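PDB 6C72: particle-associated glycoside hydrolase from Acinetobacter phage Fri1, which probably depolymerises the capsular polysaccharide of Acinetobacter baumannii as the phage tailspike, opening the way for virus entry. Local coordinates for residues 140-151 and 193-204. Numbering follows the deposited sequence.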
loop_
_atom_site.group_PDB
_atom_site.type_symbol
_atom_site.label_atom_id
_atom_site.label_comp_id
_atom_site.label_asym_id
_atom_site.label_seq_id
_atom_site.Cartn_x
_atom_site.Cartn_y
_atom_site.Cartn_z
ATOM N N MET A 140 -0.236 32.649 13.415
ATOM C CA MET A 140 -1.181 32.220 12.406
ATOM C C MET A 140 -0.363 31.821 11.184
ATOM O O MET A 140 0.423 32.629 10.676
ATOM C CB MET A 140 -2.159 33.354 12.104
ATOM C CG MET A 140 -3.321 33.013 11.227
ATOM S SD MET A 140 -4.510 34.389 11.110
ATOM C CE MET A 140 -4.714 34.791 12.845
ATOM N N ALA A 141 -0.478 30.556 10.773
ATOM C CA ALA A 141 0.234 30.091 9.591
ATOM C C ALA A 141 -0.273 30.810 8.341
ATOM O O ALA A 141 -1.443 31.207 8.244
ATOM C CB ALA A 141 0.075 28.576 9.429
ATOM N N LYS A 142 0.629 30.992 7.383
ATOM C CA LYS A 142 0.306 31.586 6.099
ATOM C C LYS A 142 0.836 30.673 5.001
ATOM O O LYS A 142 1.779 29.911 5.209
ATOM C CB LYS A 142 0.897 33.001 5.988
ATOM C CG LYS A 142 0.403 33.965 7.070
ATOM C CD LYS A 142 -1.124 34.009 7.112
ATOM C CE LYS A 142 -1.666 34.628 8.401
ATOM N NZ LYS A 142 -1.546 36.120 8.412
ATOM N N SER A 143 0.252 30.778 3.813
ATOM C CA SER A 143 0.493 29.772 2.782
ATOM C C SER A 143 1.969 29.698 2.387
ATOM O O SER A 143 2.657 30.716 2.259
ATOM C CB SER A 143 -0.377 30.041 1.554
ATOM O OG SER A 143 -1.746 29.848 1.867
ATOM N N ASN A 144 2.458 28.463 2.238
ATOM C CA ASN A 144 3.801 28.191 1.741
ATOM C C ASN A 144 4.881 28.777 2.655
ATOM O O ASN A 144 5.972 29.132 2.203
ATOM C CB ASN A 144 3.960 28.686 0.299
ATOM C CG ASN A 144 2.900 28.106 -0.632
ATOM O OD1 ASN A 144 2.183 28.843 -1.321
ATOM N ND2 ASN A 144 2.787 26.786 -0.652
ATOM N N VAL A 145 4.579 28.907 3.943
ATOM C CA VAL A 145 5.555 29.308 4.946
ATOM C C VAL A 145 5.684 28.187 5.965
ATOM O O VAL A 145 4.670 27.662 6.441
ATOM C CB VAL A 145 5.165 30.626 5.638
ATOM C CG1 VAL A 145 6.106 30.901 6.819
ATOM C CG2 VAL A 145 5.173 31.779 4.626
ATOM N N GLU A 146 6.921 27.827 6.294
ATOM C CA GLU A 146 7.227 26.831 7.309
ATOM C C GLU A 146 7.976 27.497 8.459
ATOM O O GLU A 146 8.924 28.254 8.228
ATOM C CB GLU A 146 8.072 25.696 6.720
ATOM C CG GLU A 146 8.644 24.723 7.753
ATOM C CD GLU A 146 9.642 23.744 7.150
ATOM O OE1 GLU A 146 9.791 23.706 5.906
ATOM O OE2 GLU A 146 10.294 23.013 7.924
ATOM N N VAL A 147 7.563 27.203 9.688
ATOM C CA VAL A 147 8.251 27.660 10.890
ATOM C C VAL A 147 9.187 26.542 11.321
ATOM O O VAL A 147 8.760 25.388 11.449
ATOM C CB VAL A 147 7.260 28.025 12.007
ATOM C CG1 VAL A 147 7.992 28.340 13.293
ATOM C CG2 VAL A 147 6.395 29.209 11.590
ATOM N N ARG A 148 10.472 26.860 11.480
ATOM C CA ARG A 148 11.492 25.856 11.744
ATOM C C ARG A 148 12.330 26.264 12.949
ATOM O O ARG A 148 12.825 27.391 13.013
ATOM C CB ARG A 148 12.386 25.650 10.510
ATOM C CG ARG A 148 13.394 24.517 10.663
ATOM C CD ARG A 148 14.181 24.279 9.373
ATOM N NE ARG A 148 15.034 25.413 9.035
ATOM C CZ ARG A 148 15.439 25.713 7.804
ATOM N NH1 ARG A 148 15.063 24.962 6.776
ATOM N NH2 ARG A 148 16.210 26.776 7.599
ATOM N N GLY A 149 12.490 25.345 13.901
ATOM C CA GLY A 149 13.330 25.575 15.055
ATOM C C GLY A 149 14.761 25.114 14.835
ATOM O O GLY A 149 15.173 24.744 13.734
ATOM N N THR A 150 15.519 25.123 15.931
ATOM C CA THR A 150 16.938 24.790 15.947
ATOM C C THR A 150 17.154 23.667 16.950
ATOM O O THR A 150 16.845 23.824 18.133
ATOM C CB THR A 150 17.787 26.011 16.331
ATOM O OG1 THR A 150 17.559 27.090 15.409
ATOM C CG2 THR A 150 19.283 25.667 16.363
ATOM N N PHE A 151 17.687 22.541 16.484
ATOM C CA PHE A 151 18.060 21.476 17.408
ATOM C C PHE A 151 19.128 21.978 18.385
ATOM O O PHE A 151 19.991 22.793 18.038
ATOM C CB PHE A 151 18.583 20.247 16.649
ATOM C CG PHE A 151 17.522 19.513 15.850
ATOM C CD1 PHE A 151 16.520 18.805 16.485
ATOM C CD2 PHE A 151 17.540 19.535 14.460
ATOM C CE1 PHE A 151 15.550 18.141 15.750
ATOM C CE2 PHE A 151 16.571 18.889 13.719
ATOM C CZ PHE A 151 15.575 18.182 14.360
ATOM N N PRO A 193 -5.172 28.534 9.392
ATOM C CA PRO A 193 -6.543 28.879 8.998
ATOM C C PRO A 193 -6.968 28.133 7.747
ATOM O O PRO A 193 -6.147 27.590 7.006
ATOM C CB PRO A 193 -6.479 30.389 8.717
ATOM C CG PRO A 193 -5.274 30.858 9.385
ATOM C CD PRO A 193 -4.284 29.703 9.366
ATOM N N GLU A 194 -8.278 28.142 7.506
ATOM C CA GLU A 194 -8.792 27.621 6.249
ATOM C C GLU A 194 -8.207 28.417 5.088
ATOM O O GLU A 194 -7.862 29.594 5.225
ATOM C CB GLU A 194 -10.322 27.660 6.226
ATOM C CG GLU A 194 -10.932 29.065 6.318
ATOM C CD GLU A 194 -11.122 29.536 7.749
ATOM O OE1 GLU A 194 -10.457 28.963 8.646
ATOM O OE2 GLU A 194 -11.932 30.474 7.964
ATOM N N ASN A 195 -8.047 27.744 3.952
ATOM C CA ASN A 195 -7.457 28.279 2.730
ATOM C C ASN A 195 -5.972 28.614 2.859
ATOM O O ASN A 195 -5.399 29.198 1.930
ATOM C CB ASN A 195 -8.222 29.499 2.205
ATOM C CG ASN A 195 -9.515 29.105 1.531
ATOM O OD1 ASN A 195 -9.567 28.088 0.832
ATOM N ND2 ASN A 195 -10.561 29.908 1.714
ATOM N N VAL A 196 -5.330 28.283 3.975
ATOM C CA VAL A 196 -3.876 28.359 4.074
ATOM C C VAL A 196 -3.301 27.010 3.652
ATOM O O VAL A 196 -3.626 25.971 4.241
ATOM C CB VAL A 196 -3.427 28.755 5.490
ATOM C CG1 VAL A 196 -1.935 28.525 5.652
ATOM C CG2 VAL A 196 -3.779 30.235 5.761
ATOM N N THR A 197 -2.473 27.022 2.610
ATOM C CA THR A 197 -2.000 25.820 1.949
ATOM C C THR A 197 -0.484 25.743 1.987
ATOM O O THR A 197 0.200 26.759 1.837
ATOM C CB THR A 197 -2.441 25.801 0.489
ATOM O OG1 THR A 197 -1.974 26.992 -0.160
ATOM C CG2 THR A 197 -3.960 25.718 0.385
ATOM N N GLY A 198 0.039 24.524 2.132
ATOM C CA GLY A 198 1.469 24.322 2.020
ATOM C C GLY A 198 2.284 24.883 3.160
ATOM O O GLY A 198 3.475 25.125 2.991
ATOM N N ALA A 199 1.655 25.153 4.296
ATOM C CA ALA A 199 2.363 25.581 5.483
ATOM C C ALA A 199 2.984 24.376 6.178
ATOM O O ALA A 199 2.641 23.225 5.901
ATOM C CB ALA A 199 1.421 26.310 6.433
ATOM N N GLY A 200 3.884 24.656 7.123
ATOM C CA GLY A 200 4.531 23.589 7.853
ATOM C C GLY A 200 5.224 24.068 9.111
ATOM O O GLY A 200 5.301 25.264 9.402
ATOM N N VAL A 201 5.739 23.093 9.858
ATOM C CA VAL A 201 6.522 23.323 11.062
ATOM C C VAL A 201 7.494 22.165 11.196
ATOM O O VAL A 201 7.183 21.035 10.813
ATOM C CB VAL A 201 5.630 23.447 12.324
ATOM C CG1 VAL A 201 4.831 22.165 12.551
ATOM C CG2 VAL A 201 6.490 23.784 13.565
ATOM N N SER A 202 8.686 22.451 11.723
ATOM C CA SER A 202 9.658 21.379 11.900
ATOM C C SER A 202 10.719 21.753 12.922
ATOM O O SER A 202 10.920 22.929 13.256
ATOM C CB SER A 202 10.329 20.990 10.581
ATOM O OG SER A 202 11.218 21.980 10.152
ATOM N N ASN A 203 11.383 20.708 13.426
ATOM C CA ASN A 203 12.608 20.831 14.214
ATOM C C ASN A 203 12.398 21.688 15.462
ATOM O O ASN A 203 13.194 22.575 15.764
ATOM C CB ASN A 203 13.762 21.391 13.365
ATOM C CG ASN A 203 14.120 20.505 12.191
ATOM O OD1 ASN A 203 13.477 19.492 11.956
ATOM N ND2 ASN A 203 15.152 20.880 11.453
ATOM N N LEU A 204 11.333 21.406 16.207
ATOM C CA LEU A 204 11.104 22.130 17.451
ATOM C C LEU A 204 10.185 21.318 18.349
ATOM O O LEU A 204 9.589 20.326 17.928
ATOM C CB LEU A 204 10.537 23.534 17.187
ATOM C CG LEU A 204 9.294 23.723 16.311
ATOM C CD1 LEU A 204 7.993 23.390 17.036
ATOM C CD2 LEU A 204 9.266 25.161 15.780
HETATM O O HOH W 1 -3.831 29.076 -0.036
HETATM O O HOH W 2 0.171 26.532 -1.449
HETATM O O HOH W 3 16.727 23.335 11.942
HETATM O O HOH W 4 14.485 22.178 18.249
#
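E146 and S202 meet on one face of two parallel strands, 145-148 and 200-202. The serine OG donates to E146 OE2 at 2.6 Å, arriving nearly along the carboxylate C-O axis. With CG anti to the backbone N (chi1 170°) and the chain extended, E146 passes over G200, its CG 3.7 Å from G200 C. The aliphatic part of R148 covers the same hydroxyl, with CG 3.4 Å from S202 OG, while its guanidinium turns to Q129. V147 and V201 point to the opposite face, toward Y190 and W181; beyond the corner at N203, L204 CD2 comes back to within 4.2 Å of V147 CG1. The ladder beneath alternates partners: V145 O takes G200 N, G200 O takes V147 N, V147 O takes S202 N, and S202 O takes G149 N.

Polar contacts continue beyond the strands. Beside the K142-V145 type II turn, S143 OG accepts T197 N almost straight (3.0 Å, 169°), a water joins this hydroxyl to N195 O and T197 OG1, and N144 N binds T197 O. At the far corner, N203 CB lies over the F151 ring face in a CH-pi contact, and its amide slants past the CE2-CZ side, CG 3.3 Å from CE2, the planes 39° apart. Water ties N203 ND2 to G149 O.

Strand 126-129 continues the pairing beyond 145-148, and 230-232 beyond 200-202, making this one rung-to-rung step of a right-handed parallel beta-helix, as in other trimeric tailspikes. The backbone pairs set the register; the S202-E146 bond adds a polar side-chain link between adjacent coils, consistent with it.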